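Local coordinates for angiopoietin-related protein 4 (Homo sapiens, PDB 6U0A) that inactivates lipoprotein lipase, thereby regulating triglyceride clearance from the blood, and inhibits endothelial cell proliferation and migration; this part is its fibrinogen-like C-terminal domain, at residues Ile43-Asp48 against Ala208-Ile213. Sequence-based numbering, arbitrary orientation.
Sequences IQRRHD and ATTMLI
Gln44 lays its CB against the SD and CB of Met211, both at 3.9 Å, at a classic beta bulge in the antiparallel sheet of the fibrinogen-like C-terminal domain. Ile43 and Gln44 both face Met211 there: Ile43 N gives a 2.9 Å bond to Met211 O, while the bond from Gln44 N to the same oxygen is weak. Met211 N returns a bond to Gln44 O, and beyond the bulge Arg46 and Thr209 pair through two backbone bonds, Arg46 N to Thr209 O and Thr209 N to Arg46 O. The other edge of strand 208-215 is backbone-bonded to strand 87-94, which puts 208-215 between that strand and strand 38-46.

With CG anti to the backbone N (chi1 -169°), the Gln44 chain bends at chi2 and brings its amide to Thr209. OG1 of Thr209 donates to Gln44 OE1 at 2.8 Å, in the carbonyl plane and on a lone pair, and NE2 is hydrogen-bonded to OD1 of Asn176. A leucine here would probably leave the buried Thr209 hydroxyl and Asn176 without these amide partners. Arg46 runs alongside Thr209, then turns its guanidinium away to the carbonyls of Gly177 and Leu175 and to a cation-pi contact with Phe53. Where the bulge begins, Ile43 sends CG1 to Met211 CB, and its other branch, CG2, meets Ile213 CG2 at 3.7 Å.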
loop_
_atom_site.group_PDB
_atom_site.type_symbol
_atom_site.label_atom_id
_atom_site.label_comp_id
_atom_site.label_asym_id
_atom_site.label_seq_id
_atom_site.Cartn_x
_atom_site.Cartn_y
_atom_site.Cartn_z
ATOM N N ILE A 43 -4.282 4.463 -3.916
ATOM C CA ILE A 43 -4.596 3.044 -3.771
ATOM C C ILE A 43 -4.899 2.654 -2.332
ATOM O O ILE A 43 -5.408 1.543 -2.101
ATOM C CB ILE A 43 -3.472 2.151 -4.344
ATOM C CG1 ILE A 43 -2.266 2.120 -3.403
ATOM C CG2 ILE A 43 -3.031 2.645 -5.729
ATOM C CD1 ILE A 43 -1.123 1.231 -3.910
ATOM N N GLN A 44 -4.617 3.524 -1.364
ATOM C CA GLN A 44 -4.892 3.234 0.037
ATOM C C GLN A 44 -5.028 4.558 0.767
ATOM O O GLN A 44 -4.259 5.490 0.511
ATOM C CB GLN A 44 -3.781 2.389 0.675
ATOM C CG GLN A 44 -4.117 1.831 2.062
ATOM C CD GLN A 44 -3.476 2.624 3.199
ATOM O OE1 GLN A 44 -3.218 3.819 3.073
ATOM N NE2 GLN A 44 -3.213 1.950 4.315
ATOM N N ARG A 45 -5.999 4.630 1.676
ATOM C CA ARG A 45 -6.237 5.841 2.449
ATOM C C ARG A 45 -6.814 5.463 3.804
ATOM O O ARG A 45 -7.799 4.721 3.876
ATOM C CB ARG A 45 -7.193 6.784 1.706
ATOM C CG ARG A 45 -7.281 8.190 2.290
ATOM C CD ARG A 45 -8.628 8.808 1.969
ATOM N NE ARG A 45 -8.576 9.627 0.768
ATOM C CZ ARG A 45 -9.611 9.825 -0.039
ATOM N NH1 ARG A 45 -10.782 9.252 0.224
ATOM N NH2 ARG A 45 -9.469 10.592 -1.112
ATOM N N ARG A 46 -6.184 5.918 4.878
ATOM C CA ARG A 46 -6.714 5.695 6.246
ATOM C C ARG A 46 -6.498 6.916 7.148
ATOM O O ARG A 46 -5.430 7.498 7.055
ATOM C CB ARG A 46 -5.995 4.572 6.991
ATOM C CG ARG A 46 -5.409 3.466 6.138
ATOM C CD ARG A 46 -5.810 2.073 6.515
ATOM N NE ARG A 46 -6.538 1.776 7.728
ATOM C CZ ARG A 46 -6.153 0.859 8.590
ATOM N NH1 ARG A 46 -5.029 0.208 8.400
ATOM N NH2 ARG A 46 -6.877 0.595 9.652
ATOM N N HIS A 47 -7.478 7.249 7.998
ATOM C CA HIS A 47 -7.332 8.440 8.878
ATOM C C HIS A 47 -8.115 8.220 10.180
ATOM O O HIS A 47 -7.653 8.740 11.214
ATOM C CB HIS A 47 -7.589 9.726 8.079
ATOM C CG HIS A 47 -8.815 9.671 7.230
ATOM N ND1 HIS A 47 -8.756 9.641 5.850
ATOM C CD2 HIS A 47 -10.125 9.641 7.555
ATOM C CE1 HIS A 47 -9.979 9.594 5.361
ATOM N NE2 HIS A 47 -10.837 9.593 6.387
ATOM N N ASP A 48 -9.241 7.493 10.161
ATOM C CA ASP A 48 -10.080 7.472 11.355
ATOM C C ASP A 48 -10.434 6.078 11.840
ATOM O O ASP A 48 -11.127 5.984 12.856
ATOM C CB ASP A 48 -11.311 8.325 11.142
ATOM C CG ASP A 48 -12.224 7.782 10.049
ATOM O OD1 ASP A 48 -11.984 6.676 9.527
ATOM O OD2 ASP A 48 -13.202 8.479 9.709
ATOM N N ALA A 208 -2.672 8.668 10.219
ATOM C CA ALA A 208 -3.235 8.620 8.877
ATOM C C ALA A 208 -2.163 8.166 7.900
ATOM O O ALA A 208 -0.968 8.411 8.103
ATOM C CB ALA A 208 -3.809 9.977 8.447
ATOM N N THR A 209 -2.600 7.471 6.850
ATOM C CA THR A 209 -1.706 7.043 5.786
ATOM C C THR A 209 -2.366 7.292 4.439
ATOM O O THR A 209 -3.593 7.362 4.323
ATOM C CB THR A 209 -1.328 5.558 5.890
ATOM O OG1 THR A 209 -2.490 4.751 5.653
ATOM C CG2 THR A 209 -0.751 5.234 7.260
ATOM N N THR A 210 -1.521 7.419 3.418
ATOM C CA THR A 210 -1.960 7.517 2.035
ATOM C C THR A 210 -0.902 6.864 1.165
ATOM O O THR A 210 0.291 7.139 1.322
ATOM C CB THR A 210 -2.166 8.971 1.587
ATOM O OG1 THR A 210 -3.062 9.633 2.484
ATOM C CG2 THR A 210 -2.751 9.013 0.179
ATOM N N MET A 211 -1.339 5.994 0.260
ATOM C CA MET A 211 -0.463 5.368 -0.717
ATOM C C MET A 211 -0.964 5.722 -2.108
ATOM O O MET A 211 -2.166 5.650 -2.379
ATOM C CB MET A 211 -0.411 3.847 -0.547
ATOM C CG MET A 211 -0.028 3.393 0.852
ATOM S SD MET A 211 -0.028 1.590 1.017
ATOM C CE MET A 211 1.424 1.187 0.050
ATOM N N LEU A 212 -0.041 6.118 -2.979
ATOM C CA LEU A 212 -0.388 6.586 -4.312
ATOM C C LEU A 212 0.581 5.984 -5.310
ATOM O O LEU A 212 1.739 5.715 -4.984
ATOM C CB LEU A 212 -0.341 8.121 -4.421
ATOM C CG LEU A 212 -1.009 8.942 -3.320
ATOM C CD1 LEU A 212 0.016 9.338 -2.265
ATOM C CD2 LEU A 212 -1.666 10.171 -3.919
ATOM N N ILE A 213 0.103 5.791 -6.533
ATOM C CA ILE A 213 0.900 5.165 -7.575
ATOM C C ILE A 213 0.819 5.996 -8.846
ATOM O O ILE A 213 -0.207 6.611 -9.156
ATOM C CB ILE A 213 0.457 3.704 -7.831
ATOM C CG1 ILE A 213 1.557 2.936 -8.564
ATOM C CG2 ILE A 213 -0.857 3.653 -8.595
ATOM C CD1 ILE A 213 1.806 1.553 -8.011
#